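Long-range contact in adenylate kinase (Desulfovibrio gigas, PDB 2XB4), which probably catalyses the reversible transfer of the terminal phosphate of ATP to AMP, and carries a zinc ion held by three cysteines and a histidine: residues Asp61-Glu73 and Val90-Met104. Numbering follows the deposited sequence.
Sequences DDITIPMVLETLE and VQAQKLFEALQEKGM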
loop_
_atom_site.group_PDB
_atom_site.type_symbol
_atom_site.label_atom_id
_atom_site.label_comp_id
_atom_site.label_asym_id
_atom_site.label_seq_id
_atom_site.Cartn_x
_atom_site.Cartn_y
_atom_site.Cartn_z
ATOM N N ASP A 61 -28.251 -14.021 -16.561
ATOM C CA ASP A 61 -28.035 -15.450 -16.258
ATOM C C ASP A 61 -28.175 -16.312 -17.477
ATOM O O ASP A 61 -27.455 -17.313 -17.571
ATOM C CB ASP A 61 -29.018 -15.952 -15.190
ATOM C CG ASP A 61 -28.972 -15.159 -13.895
ATOM O OD1 ASP A 61 -27.891 -14.601 -13.508
ATOM O OD2 ASP A 61 -30.064 -15.134 -13.228
ATOM N N ASP A 62 -29.006 -15.905 -18.467
ATOM C CA ASP A 62 -29.133 -16.707 -19.691
ATOM C C ASP A 62 -27.953 -16.636 -20.624
ATOM O O ASP A 62 -27.911 -17.344 -21.639
ATOM C CB ASP A 62 -30.475 -16.524 -20.433
ATOM C CG ASP A 62 -30.671 -15.121 -21.078
ATOM O OD1 ASP A 62 -29.743 -14.265 -21.200
ATOM O OD2 ASP A 62 -31.836 -14.904 -21.525
ATOM N N ILE A 63 -26.971 -15.779 -20.279
ATOM C CA ILE A 63 -25.731 -15.764 -21.004
ATOM C C ILE A 63 -24.605 -16.321 -20.106
ATOM O O ILE A 63 -23.756 -17.080 -20.572
ATOM C CB ILE A 63 -25.369 -14.311 -21.481
ATOM C CG1 ILE A 63 -26.390 -13.843 -22.552
ATOM C CG2 ILE A 63 -23.991 -14.295 -22.052
ATOM C CD1 ILE A 63 -26.189 -12.374 -22.952
ATOM N N THR A 64 -24.594 -15.952 -18.836
ATOM C CA THR A 64 -23.577 -16.410 -17.899
ATOM C C THR A 64 -23.602 -17.967 -17.710
ATOM O O THR A 64 -22.555 -18.614 -17.744
ATOM C CB THR A 64 -23.837 -15.737 -16.536
ATOM O OG1 THR A 64 -23.561 -14.321 -16.677
ATOM C CG2 THR A 64 -22.865 -16.308 -15.518
ATOM N N ILE A 65 -24.785 -18.564 -17.572
ATOM C CA ILE A 65 -24.863 -19.998 -17.306
ATOM C C ILE A 65 -24.302 -20.743 -18.532
ATOM O O ILE A 65 -23.420 -21.565 -18.356
ATOM C CB ILE A 65 -26.307 -20.449 -17.044
ATOM C CG1 ILE A 65 -26.826 -19.846 -15.704
ATOM C CG2 ILE A 65 -26.392 -22.004 -16.992
ATOM C CD1 ILE A 65 -26.149 -20.336 -14.531
ATOM N N PRO A 66 -24.744 -20.401 -19.775
ATOM C CA PRO A 66 -24.064 -21.083 -20.926
ATOM C C PRO A 66 -22.548 -20.861 -20.995
ATOM O O PRO A 66 -21.808 -21.774 -21.396
ATOM C CB PRO A 66 -24.752 -20.495 -22.163
ATOM C CG PRO A 66 -26.018 -19.889 -21.717
ATOM C CD PRO A 66 -26.013 -19.737 -20.188
ATOM N N MET A 67 -22.082 -19.679 -20.629
ATOM C CA MET A 67 -20.633 -19.493 -20.517
ATOM C C MET A 67 -19.972 -20.450 -19.579
ATOM O O MET A 67 -18.902 -21.008 -19.941
ATOM C CB MET A 67 -20.288 -18.071 -20.056
ATOM C CG MET A 67 -20.545 -17.103 -21.124
ATOM S SD MET A 67 -20.009 -15.357 -20.753
ATOM C CE MET A 67 -19.406 -14.875 -22.277
ATOM N N VAL A 68 -20.515 -20.555 -18.360
ATOM C CA VAL A 68 -19.962 -21.458 -17.391
ATOM C C VAL A 68 -19.933 -22.882 -17.981
ATOM O O VAL A 68 -18.896 -23.581 -17.942
ATOM C CB VAL A 68 -20.761 -21.413 -16.028
ATOM C CG1 VAL A 68 -20.279 -22.579 -15.134
ATOM C CG2 VAL A 68 -20.606 -20.004 -15.378
ATOM N N LEU A 69 -21.058 -23.325 -18.550
ATOM C CA LEU A 69 -21.085 -24.721 -19.064
ATOM C C LEU A 69 -20.073 -24.932 -20.196
ATOM O O LEU A 69 -19.467 -26.035 -20.269
ATOM C CB LEU A 69 -22.457 -25.076 -19.615
ATOM C CG LEU A 69 -23.415 -25.755 -18.639
ATOM C CD1 LEU A 69 -23.000 -27.239 -18.589
ATOM C CD2 LEU A 69 -23.477 -25.039 -17.271
ATOM N N GLU A 70 -19.884 -23.924 -21.075
ATOM C CA GLU A 70 -18.913 -24.050 -22.151
ATOM C C GLU A 70 -17.499 -24.212 -21.607
ATOM O O GLU A 70 -16.684 -24.944 -22.179
ATOM C CB GLU A 70 -18.913 -22.829 -23.101
ATOM C CG GLU A 70 -20.126 -22.878 -24.006
ATOM C CD GLU A 70 -20.043 -22.009 -25.280
ATOM O OE1 GLU A 70 -19.130 -21.120 -25.457
ATOM O OE2 GLU A 70 -20.999 -22.200 -26.104
ATOM N N THR A 71 -17.171 -23.469 -20.548
ATOM C CA THR A 71 -15.850 -23.589 -19.899
ATOM C C THR A 71 -15.648 -24.933 -19.225
ATOM O O THR A 71 -14.585 -25.565 -19.329
ATOM C CB THR A 71 -15.662 -22.385 -18.879
ATOM O OG1 THR A 71 -15.660 -21.202 -19.707
ATOM C CG2 THR A 71 -14.265 -22.437 -18.181
ATOM N N LEU A 72 -16.683 -25.394 -18.544
ATOM C CA LEU A 72 -16.643 -26.726 -17.897
ATOM C C LEU A 72 -16.410 -27.854 -18.904
ATOM O O LEU A 72 -15.652 -28.796 -18.636
ATOM C CB LEU A 72 -17.917 -26.945 -17.119
ATOM C CG LEU A 72 -18.181 -26.073 -15.899
ATOM C CD1 LEU A 72 -19.601 -26.453 -15.322
ATOM C CD2 LEU A 72 -17.036 -26.102 -14.789
ATOM N N GLU A 73 -17.045 -27.739 -20.075
ATOM C CA GLU A 73 -16.890 -28.707 -21.180
ATOM C C GLU A 73 -15.511 -28.694 -21.788
ATOM O O GLU A 73 -14.991 -29.735 -22.216
ATOM C CB GLU A 73 -17.858 -28.427 -22.295
ATOM C CG GLU A 73 -19.219 -28.906 -21.970
ATOM C CD GLU A 73 -20.232 -28.609 -23.071
ATOM O OE1 GLU A 73 -20.095 -27.562 -23.789
ATOM O OE2 GLU A 73 -21.159 -29.446 -23.218
ATOM N N VAL A 90 -31.184 -18.146 -7.654
ATOM C CA VAL A 90 -31.615 -18.161 -9.069
ATOM C C VAL A 90 -30.480 -18.725 -9.937
ATOM O O VAL A 90 -30.705 -19.630 -10.769
ATOM C CB VAL A 90 -32.144 -16.770 -9.563
ATOM C CG1 VAL A 90 -32.317 -16.711 -11.116
ATOM C CG2 VAL A 90 -33.491 -16.353 -8.819
ATOM N N GLN A 91 -29.248 -18.243 -9.739
ATOM C CA GLN A 91 -28.115 -18.829 -10.440
ATOM C C GLN A 91 -27.936 -20.291 -10.076
ATOM O O GLN A 91 -27.556 -21.122 -10.993
ATOM C CB GLN A 91 -26.781 -18.157 -10.077
ATOM C CG GLN A 91 -26.721 -16.721 -10.591
ATOM C CD GLN A 91 -25.462 -15.938 -10.035
ATOM O OE1 GLN A 91 -24.844 -16.312 -9.056
ATOM N NE2 GLN A 91 -25.101 -14.850 -10.718
ATOM N N ALA A 92 -28.102 -20.658 -8.797
ATOM C CA ALA A 92 -27.808 -22.047 -8.433
ATOM C C ALA A 92 -28.764 -23.004 -9.151
ATOM O O ALA A 92 -28.378 -24.179 -9.530
ATOM C CB ALA A 92 -27.980 -22.264 -6.903
ATOM N N GLN A 93 -30.061 -22.620 -9.191
ATOM C CA GLN A 93 -31.049 -23.527 -9.799
ATOM C C GLN A 93 -30.808 -23.532 -11.372
ATOM O O GLN A 93 -30.882 -24.571 -12.034
ATOM C CB GLN A 93 -32.476 -23.062 -9.498
ATOM C CG GLN A 93 -33.460 -23.901 -10.268
ATOM C CD GLN A 93 -34.889 -23.555 -9.898
ATOM O OE1 GLN A 93 -35.130 -22.738 -8.995
ATOM N NE2 GLN A 93 -35.851 -24.147 -10.608
ATOM N N LYS A 94 -30.552 -22.376 -11.958
ATOM C CA LYS A 94 -30.306 -22.351 -13.467
ATOM C C LYS A 94 -29.085 -23.204 -13.786
ATOM O O LYS A 94 -29.071 -23.966 -14.818
ATOM C CB LYS A 94 -30.151 -20.916 -14.007
ATOM C CG LYS A 94 -31.536 -20.246 -13.945
ATOM C CD LYS A 94 -31.400 -18.715 -14.307
ATOM C CE LYS A 94 -32.764 -18.213 -14.865
ATOM N NZ LYS A 94 -32.757 -16.754 -14.631
ATOM N N LEU A 95 -28.069 -23.118 -12.918
ATOM C CA LEU A 95 -26.855 -23.938 -13.129
ATOM C C LEU A 95 -27.168 -25.453 -13.019
ATOM O O LEU A 95 -26.754 -26.257 -13.856
ATOM C CB LEU A 95 -25.735 -23.578 -12.139
ATOM C CG LEU A 95 -24.426 -24.430 -12.136
ATOM C CD1 LEU A 95 -23.656 -24.145 -13.462
ATOM C CD2 LEU A 95 -23.495 -23.997 -10.999
ATOM N N PHE A 96 -27.878 -25.832 -11.964
ATOM C CA PHE A 96 -28.263 -27.223 -11.835
ATOM C C PHE A 96 -29.045 -27.742 -13.097
ATOM O O PHE A 96 -28.743 -28.822 -13.627
ATOM C CB PHE A 96 -29.094 -27.417 -10.582
ATOM C CG PHE A 96 -29.502 -28.841 -10.403
ATOM C CD1 PHE A 96 -28.533 -29.832 -10.168
ATOM C CD2 PHE A 96 -30.841 -29.205 -10.548
ATOM C CE1 PHE A 96 -28.958 -31.208 -10.061
ATOM C CE2 PHE A 96 -31.237 -30.589 -10.416
ATOM C CZ PHE A 96 -30.257 -31.544 -10.153
ATOM N N GLU A 97 -30.012 -26.965 -13.604
ATOM C CA GLU A 97 -30.808 -27.415 -14.761
ATOM C C GLU A 97 -29.932 -27.496 -16.013
ATOM O O GLU A 97 -30.060 -28.430 -16.817
ATOM C CB GLU A 97 -31.951 -26.431 -14.972
ATOM C CG GLU A 97 -32.934 -26.516 -13.807
ATOM C CD GLU A 97 -33.936 -25.350 -13.701
ATOM O OE1 GLU A 97 -33.827 -24.326 -14.433
ATOM O OE2 GLU A 97 -34.820 -25.456 -12.822
ATOM N N ALA A 98 -28.969 -26.572 -16.114
ATOM C CA ALA A 98 -28.055 -26.557 -17.286
ATOM C C ALA A 98 -27.092 -27.761 -17.255
ATOM O O ALA A 98 -26.753 -28.365 -18.316
ATOM C CB ALA A 98 -27.280 -25.203 -17.359
ATOM N N LEU A 99 -26.584 -28.092 -16.071
ATOM C CA LEU A 99 -25.748 -29.272 -15.905
ATOM C C LEU A 99 -26.537 -30.584 -16.222
ATOM O O LEU A 99 -26.056 -31.451 -16.920
ATOM C CB LEU A 99 -25.217 -29.326 -14.466
ATOM C CG LEU A 99 -24.117 -28.306 -14.029
ATOM C CD1 LEU A 99 -23.996 -28.482 -12.537
ATOM C CD2 LEU A 99 -22.725 -28.584 -14.737
ATOM N N GLN A 100 -27.764 -30.693 -15.730
ATOM C CA GLN A 100 -28.594 -31.860 -16.085
ATOM C C GLN A 100 -28.824 -31.976 -17.611
ATOM O O GLN A 100 -28.745 -33.083 -18.180
ATOM C CB GLN A 100 -29.927 -31.759 -15.390
ATOM C CG GLN A 100 -29.887 -31.968 -13.889
ATOM C CD GLN A 100 -31.061 -32.832 -13.464
ATOM O OE1 GLN A 100 -32.213 -32.396 -13.547
ATOM N NE2 GLN A 100 -30.781 -34.092 -13.044
ATOM N N GLU A 101 -29.115 -30.858 -18.269
ATOM C CA GLU A 101 -29.388 -30.862 -19.727
ATOM C C GLU A 101 -28.135 -31.366 -20.497
ATOM O O GLU A 101 -28.247 -31.902 -21.586
ATOM C CB GLU A 101 -29.872 -29.450 -20.260
ATOM N N LYS A 102 -26.951 -31.203 -19.934
ATOM C CA LYS A 102 -25.714 -31.631 -20.638
ATOM C C LYS A 102 -25.162 -32.927 -20.070
ATOM O O LYS A 102 -24.040 -33.367 -20.456
ATOM C CB LYS A 102 -24.608 -30.560 -20.495
ATOM C CG LYS A 102 -24.882 -29.274 -21.160
ATOM C CD LYS A 102 -25.048 -29.333 -22.639
ATOM C CE LYS A 102 -24.845 -27.895 -23.154
ATOM N NZ LYS A 102 -24.595 -28.018 -24.628
ATOM N N GLY A 103 -25.875 -33.512 -19.103
ATOM C CA GLY A 103 -25.486 -34.810 -18.545
ATOM C C GLY A 103 -24.227 -34.723 -17.733
ATOM O O GLY A 103 -23.500 -35.687 -17.618
ATOM N N MET A 104 -23.959 -33.570 -17.165
ATOM C CA MET A 104 -22.743 -33.383 -16.392
ATOM C C MET A 104 -23.095 -33.531 -14.893
ATOM O O MET A 104 -23.936 -32.792 -14.359
ATOM C CB MET A 104 -22.246 -31.966 -16.741
ATOM C CG MET A 104 -20.766 -31.713 -16.569
ATOM S SD MET A 104 -20.456 -30.016 -17.166
ATOM C CE MET A 104 -20.689 -30.171 -18.953
HETATM O O HOH W 1 -22.180 -26.046 -23.701
#
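Ile65 is a knob in a hole formed by Gln91, Lys94, Leu95 and Ala98. Its CG1 branch lies beside the backbone N (chi1 -67°) and carries CD1 to the backbone of the facing helix, 3.7 Å from Leu95 N. The other branch, CG2, presses on Ala98 CB at 3.3 Å, a tight carbon contact. The two helix segments come within 9.9 Å, axis to axis, with a crossing angle of -48°. One turn on, Leu69 splits its methyls. CD2 meets Ala98 CB and Leu95 CD1, while CD1 faces Lys102 CG and Met104 CE. Met104 runs past Leu69 in the opposite direction and bends at chi3 (-70°), which brings CE to 3.6 Å from Glu73 CG. Charged pairs close both ends. The extended Lys94 crosses Asp61 at about a right angle, and NZ forms a salt bridge with OD2 at 3.4 Å, its hydrogen bond weak. Glu73 OE2 and Lys102 NZ form a long one; a water donates to Glu73 OE1 and accepts weakly from Lys102 NZ. Gln91, predicted to bind AMP, accepts at OE1 from Arg87 N. Both helices flank the parallel sheet of the P-loop kinase fold, between helices 31-40 and 184-192, with strand 80-83 against Leu72, Leu95 and Leu99.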